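Local coordinates for protein amorpha-4,11-diene synthase (Artemisia annua, PDB 4GAX) that is a sesquiterpene synthase, here an alpha-bisabolol synthase mutant, that probably cyclises farnesyl diphosphate with loss of diphosphate, at residues S35-Q40 with I282-F287; L42-Q47 with L254-L259. All blocks are in the same frame, centred on the assembly; numbering follows the deposited sequence.

Contact 1 of 2, residues S35-Q40 with I282-F287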
loop_
_atom_site.group_PDB
_atom_site.type_symbol
_atom_site.label_atom_id
_atom_site.label_comp_id
_atom_site.label_asym_id
_atom_site.label_seq_id
_atom_site.Cartn_x
_atom_site.Cartn_y
_atom_site.Cartn_z
ATOM N N SER A 35 -23.701 4.228 1.992
ATOM C CA SER A 35 -22.410 4.507 2.631
ATOM C C SER A 35 -22.656 4.612 4.134
ATOM O O SER A 35 -23.684 5.164 4.566
ATOM C CB SER A 35 -21.806 5.813 2.120
ATOM O OG SER A 35 -20.636 6.160 2.850
ATOM N N ILE A 36 -21.745 4.067 4.935
ATOM C CA ILE A 36 -21.947 4.081 6.382
ATOM C C ILE A 36 -21.513 5.423 6.970
ATOM O O ILE A 36 -21.771 5.720 8.138
ATOM C CB ILE A 36 -21.212 2.920 7.074
ATOM C CG1 ILE A 36 -19.695 3.111 7.005
ATOM C CG2 ILE A 36 -21.619 1.589 6.453
ATOM C CD1 ILE A 36 -19.041 3.251 8.378
ATOM N N TRP A 37 -20.879 6.242 6.137
ATOM C CA TRP A 37 -20.245 7.468 6.600
ATOM C C TRP A 37 -21.158 8.694 6.570
ATOM O O TRP A 37 -20.878 9.698 7.227
ATOM C CB TRP A 37 -18.986 7.716 5.778
ATOM C CG TRP A 37 -18.077 6.534 5.814
ATOM C CD1 TRP A 37 -17.927 5.574 4.847
ATOM C CD2 TRP A 37 -17.209 6.156 6.892
ATOM N NE1 TRP A 37 -17.011 4.632 5.257
ATOM C CE2 TRP A 37 -16.553 4.969 6.505
ATOM C CE3 TRP A 37 -16.918 6.713 8.141
ATOM C CZ2 TRP A 37 -15.627 4.326 7.330
ATOM C CZ3 TRP A 37 -16.000 6.074 8.956
ATOM C CH2 TRP A 37 -15.366 4.895 8.548
ATOM N N GLY A 38 -22.250 8.621 5.815
ATOM C CA GLY A 38 -23.161 9.752 5.723
ATOM C C GLY A 38 -22.507 10.986 5.119
ATOM O O GLY A 38 -21.761 10.880 4.145
ATOM N N ASP A 39 -22.771 12.154 5.703
ATOM C CA ASP A 39 -22.268 13.420 5.165
ATOM C C ASP A 39 -21.115 14.032 5.978
ATOM O O ASP A 39 -20.770 15.210 5.788
ATOM C CB ASP A 39 -23.413 14.437 5.044
ATOM C CG ASP A 39 -24.449 14.036 4.000
ATOM O OD1 ASP A 39 -25.654 14.289 4.231
ATOM O OD2 ASP A 39 -24.058 13.478 2.948
ATOM N N GLN A 40 -20.514 13.240 6.865
ATOM C CA GLN A 40 -19.521 13.763 7.810
ATOM C C GLN A 40 -18.232 14.274 7.151
ATOM O O GLN A 40 -17.503 15.090 7.733
ATOM C CB GLN A 40 -19.182 12.716 8.879
ATOM C CG GLN A 40 -18.243 11.607 8.413
ATOM C CD GLN A 40 -18.009 10.547 9.486
ATOM O OE1 GLN A 40 -18.740 9.555 9.571
ATOM N NE2 GLN A 40 -16.987 10.754 10.306
ATOM N N ILE A 282 -17.301 6.304 -2.082
ATOM C CA ILE A 282 -16.205 7.251 -2.320
ATOM C C ILE A 282 -15.147 7.225 -1.201
ATOM O O ILE A 282 -13.952 7.375 -1.464
ATOM C CB ILE A 282 -16.705 8.683 -2.614
ATOM C CG1 ILE A 282 -15.625 9.479 -3.349
ATOM C CG2 ILE A 282 -17.128 9.396 -1.340
ATOM C CD1 ILE A 282 -15.145 8.819 -4.660
ATOM N N VAL A 283 -15.577 6.990 0.040
ATOM C CA VAL A 283 -14.641 6.977 1.166
ATOM C C VAL A 283 -13.675 5.817 0.987
ATOM O O VAL A 283 -12.460 5.952 1.176
ATOM C CB VAL A 283 -15.368 6.843 2.526
ATOM C CG1 VAL A 283 -14.342 6.707 3.668
ATOM C CG2 VAL A 283 -16.276 8.045 2.763
ATOM N N GLU A 284 -14.232 4.687 0.578
ATOM C CA GLU A 284 -13.462 3.486 0.285
ATOM C C GLU A 284 -12.465 3.664 -0.867
ATOM O O GLU A 284 -11.338 3.167 -0.809
ATOM C CB GLU A 284 -14.418 2.318 0.021
ATOM C CG GLU A 284 -15.174 1.839 1.283
ATOM C CD GLU A 284 -16.283 2.794 1.774
ATOM O OE1 GLU A 284 -16.724 3.691 1.015
ATOM O OE2 GLU A 284 -16.720 2.646 2.940
ATOM N N CYS A 285 -12.857 4.381 -1.913
ATOM C CA CYS A 285 -11.933 4.606 -3.030
ATOM C C CYS A 285 -10.796 5.507 -2.569
ATOM O O CYS A 285 -9.635 5.295 -2.919
ATOM C CB CYS A 285 -12.653 5.244 -4.217
ATOM S SG CYS A 285 -13.963 4.197 -4.930
ATOM N N TYR A 286 -11.135 6.521 -1.783
ATOM C CA TYR A 286 -10.113 7.427 -1.255
ATOM C C TYR A 286 -9.110 6.699 -0.343
ATOM O O TYR A 286 -7.906 6.937 -0.425
ATOM C CB TYR A 286 -10.758 8.597 -0.494
ATOM C CG TYR A 286 -9.701 9.492 0.097
ATOM C CD1 TYR A 286 -9.539 9.612 1.470
ATOM C CD2 TYR A 286 -8.836 10.184 -0.728
ATOM C CE1 TYR A 286 -8.521 10.428 2.007
ATOM C CE2 TYR A 286 -7.825 10.990 -0.214
ATOM C CZ TYR A 286 -7.674 11.107 1.157
ATOM O OH TYR A 286 -6.661 11.904 1.659
ATOM N N PHE A 287 -9.610 5.803 0.512
ATOM C CA PHE A 287 -8.750 5.095 1.462
ATOM C C PHE A 287 -7.734 4.255 0.709
ATOM O O PHE A 287 -6.566 4.180 1.079
ATOM C CB PHE A 287 -9.582 4.222 2.423
ATOM C CG PHE A 287 -8.804 3.723 3.616
ATOM C CD1 PHE A 287 -8.403 4.603 4.616
ATOM C CD2 PHE A 287 -8.474 2.379 3.737
ATOM C CE1 PHE A 287 -7.669 4.150 5.719
ATOM C CE2 PHE A 287 -7.748 1.918 4.841
ATOM C CZ PHE A 287 -7.341 2.804 5.828
HETATM O O HOH W 1 -18.609 5.874 1.200
#
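Val283 is the first residue of helix segment 282-287 to meet Trp37. Its CG1 lies over one face of the indole, 3.9 Å from the centroid of the five-membered ring and 17° off the ring normal, a CH-pi contact. Its other methyl, CG2, packs 3.6 Å from Trp37 CD1. Ile36 CD1 covers the opposite face. Glu284 follows and works at the ring edge. Its chain bends at chi2 (73°), and this turn carries the carboxylate back to the indole. Trp37 NE1 donates to Glu284 OE2 at 3.1 Å, with an N-H...O angle of 152°. OE2 lies in the indole plane, but the N-H reaches it from above the carboxylate plane. Glu284 OE1 accepts from a water at 2.9 Å, and that water also pairs with Ser35 OG. Ser35 OG takes the backbone N-H of Trp37 in an ST turn. Met545 and Val553 add further cover to the indole. A leucine in place of Trp37 would probably leave Glu284 OE2 without its N-H donor and Val283 CG1 without its ring face. The contact thus combines apolar packing with a carboxylate whose two oxygens are both engaged, joining the N-terminal loop to a buried helix.

Contact 2 of 2, residues L42-Q47 with L254-L259; sequences LIVDNQ and LHREEL
Arg256 meets Val44 and Asn46 along most of its length. Its CB lies 3.5 Å from Val44 CG2 and 3.8 Å from Asn46 OD1, so both residues touch the root of the side chain. CG stays near the amide, 4.1 Å from Asn46 OD1. The chain then bends at chi2 (-71°) and again at chi3 (-68°). These two bends fold the guanidinium back past the valine. NE is 3.5 Å from Val44 CG2, and CZ is 4.0 Å from the same methyl. NH2 closes the series at 3.8 Å from Val44 CG2. Val44 CG2 thus meets both the root of the side chain and the guanidinium, which it approaches obliquely. Asn46 OD1 stands above one face of the guanidinium, off toward its rim, with the amide and guanidinium planes 82° apart. No hydrogen bond crosses between the two segments. The polar ends are held by other residues: Arg256 NH1 donates to Leu557 O, and Asn46 ND2 bonds Ser253 OG. This is packing of an irregular loop on a helix near the surface. The side chains of Arg256 and Leu259 also touch Phe41, while Leu42 O is bonded to Ser260 OG. The loop runs along helix 238-269, from Ser260 back to Ser253, and Arg256 links that helix to the C-terminal end of helix 547-557.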
loop_
_atom_site.group_PDB
_atom_site.type_symbol
_atom_site.label_atom_id
_atom_site.label_comp_id
_atom_site.label_asym_id
_atom_site.label_seq_id
_atom_site.Cartn_x
_atom_site.Cartn_y
_atom_site.Cartn_z
ATOM N N LEU A 42 -18.208 15.618 3.933
ATOM C CA LEU A 42 -18.549 16.504 2.812
ATOM C C LEU A 42 -17.955 17.907 2.979
ATOM O O LEU A 42 -17.277 18.428 2.088
ATOM C CB LEU A 42 -20.074 16.585 2.641
ATOM C CG LEU A 42 -20.629 17.128 1.315
ATOM C CD1 LEU A 42 -20.851 18.633 1.355
ATOM C CD2 LEU A 42 -19.730 16.756 0.135
ATOM N N ILE A 43 -18.228 18.512 4.128
ATOM C CA ILE A 43 -17.665 19.804 4.480
ATOM C C ILE A 43 -16.687 19.586 5.622
ATOM O O ILE A 43 -17.008 18.908 6.608
ATOM C CB ILE A 43 -18.758 20.795 4.943
ATOM C CG1 ILE A 43 -19.796 21.014 3.834
ATOM C CG2 ILE A 43 -18.130 22.122 5.364
ATOM C CD1 ILE A 43 -19.232 21.670 2.581
ATOM N N VAL A 44 -15.488 20.145 5.491
ATOM C CA VAL A 44 -14.508 20.048 6.564
ATOM C C VAL A 44 -14.366 21.376 7.306
ATOM O O VAL A 44 -14.298 22.447 6.695
ATOM C CB VAL A 44 -13.152 19.490 6.062
ATOM C CG1 VAL A 44 -11.978 20.338 6.533
ATOM C CG2 VAL A 44 -12.994 18.059 6.522
ATOM N N ASP A 45 -14.359 21.291 8.633
ATOM C CA ASP A 45 -14.254 22.467 9.479
ATOM C C ASP A 45 -12.926 22.422 10.214
ATOM O O ASP A 45 -12.784 23.024 11.278
ATOM C CB ASP A 45 -15.404 22.486 10.493
ATOM C CG ASP A 45 -15.837 23.895 10.868
ATOM O OD1 ASP A 45 -16.780 24.413 10.232
ATOM O OD2 ASP A 45 -15.249 24.479 11.802
ATOM N N ASN A 46 -11.962 21.700 9.645
ATOM C CA ASN A 46 -10.677 21.476 10.306
ATOM C C ASN A 46 -10.056 22.769 10.845
ATOM O O ASN A 46 -9.930 23.768 10.127
ATOM C CB ASN A 46 -9.729 20.654 9.420
ATOM C CG ASN A 46 -10.011 19.154 9.507
ATOM O OD1 ASN A 46 -11.075 18.679 9.086
ATOM N ND2 ASN A 46 -9.055 18.404 10.059
ATOM N N GLN A 47 -9.694 22.725 12.126
ATOM C CA GLN A 47 -9.579 23.919 12.960
ATOM C C GLN A 47 -8.197 24.075 13.593
ATOM O O GLN A 47 -7.850 23.354 14.531
ATOM C CB GLN A 47 -10.659 23.859 14.050
ATOM C CG GLN A 47 -11.474 25.126 14.224
ATOM C CD GLN A 47 -12.059 25.631 12.923
ATOM O OE1 GLN A 47 -11.468 26.479 12.255
ATOM N NE2 GLN A 47 -13.228 25.118 12.558
ATOM N N LEU A 254 -5.192 17.827 5.805
ATOM C CA LEU A 254 -5.052 17.841 4.351
ATOM C C LEU A 254 -5.827 16.672 3.748
ATOM O O LEU A 254 -6.551 16.839 2.766
ATOM C CB LEU A 254 -3.574 17.767 3.950
ATOM C CG LEU A 254 -3.336 17.577 2.450
ATOM C CD1 LEU A 254 -3.779 18.807 1.635
ATOM C CD2 LEU A 254 -1.879 17.249 2.170
ATOM N N HIS A 255 -5.687 15.491 4.346
ATOM C CA HIS A 255 -6.426 14.313 3.881
ATOM C C HIS A 255 -7.914 14.583 3.941
ATOM O O HIS A 255 -8.653 14.196 3.035
ATOM C CB HIS A 255 -6.096 13.080 4.727
ATOM C CG HIS A 255 -4.670 12.638 4.614
ATOM N ND1 HIS A 255 -4.027 11.924 5.602
ATOM C CD2 HIS A 255 -3.766 12.805 3.617
ATOM C CE1 HIS A 255 -2.785 11.672 5.223
ATOM N NE2 HIS A 255 -2.600 12.191 4.025
ATOM N N ARG A 256 -8.352 15.244 5.008
ATOM C CA ARG A 256 -9.759 15.561 5.146
ATOM C C ARG A 256 -10.220 16.544 4.072
ATOM O O ARG A 256 -11.363 16.453 3.599
ATOM C CB ARG A 256 -10.067 16.086 6.551
ATOM C CG ARG A 256 -10.109 14.989 7.600
ATOM C CD ARG A 256 -11.346 14.110 7.438
ATOM N NE ARG A 256 -12.572 14.844 7.754
ATOM C CZ ARG A 256 -13.180 14.840 8.941
ATOM N NH1 ARG A 256 -12.692 14.127 9.946
ATOM N NH2 ARG A 256 -14.294 15.546 9.114
ATOM N N GLU A 257 -9.353 17.483 3.700
ATOM C CA GLU A 257 -9.666 18.421 2.602
ATOM C C GLU A 257 -9.836 17.685 1.268
ATOM O O GLU A 257 -10.755 17.982 0.495
ATOM C CB GLU A 257 -8.571 19.497 2.456
ATOM C CG GLU A 257 -8.417 20.423 3.667
ATOM C CD GLU A 257 -7.359 21.517 3.452
ATOM O OE1 GLU A 257 -6.376 21.271 2.716
ATOM O OE2 GLU A 257 -7.515 22.627 4.013
ATOM N N GLU A 258 -8.929 16.746 0.993
ATOM C CA GLU A 258 -8.985 15.926 -0.221
ATOM C C GLU A 258 -10.271 15.103 -0.287
ATOM O O GLU A 258 -10.925 15.029 -1.331
ATOM C CB GLU A 258 -7.767 14.990 -0.276
ATOM C CG GLU A 258 -6.442 15.737 -0.297
ATOM C CD GLU A 258 -5.239 14.830 -0.067
ATOM O OE1 GLU A 258 -5.435 13.617 0.204
ATOM O OE2 GLU A 258 -4.082 15.330 -0.155
ATOM N N LEU A 259 -10.632 14.476 0.833
ATOM C CA LEU A 259 -11.824 13.651 0.886
ATOM C C LEU A 259 -13.078 14.510 0.778
ATOM O O LEU A 259 -14.096 14.072 0.234
ATOM C CB LEU A 259 -11.843 12.836 2.177
ATOM C CG LEU A 259 -13.050 11.913 2.378
ATOM C CD1 LEU A 259 -13.278 11.006 1.173
ATOM C CD2 LEU A 259 -12.844 11.063 3.631
#

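Overall arrangement
From the N terminus, the loop before helix 52-71 supplies the first half of both contacts. Residues 35-40 come first, and 42-47 follow almost at once. The chain then runs through the many helices of the N-terminal region. It returns at 254-259, on helix 238-269, to close contact 2. Soon after, 282-287 on helix 282-292 closes contact 1. Contact 2 is therefore the inner loop and contact 1 the outer one; they do not cross. Their centres are 13 Å apart. The two helices also meet directly, where Tyr286 OH lies 2.6 Å from Glu258 OE1, a probable hydrogen bond. Together the contacts lay the N-terminal loop across helix 238-269 and helix 282-292, contact 1 buried and contact 2 at the surface.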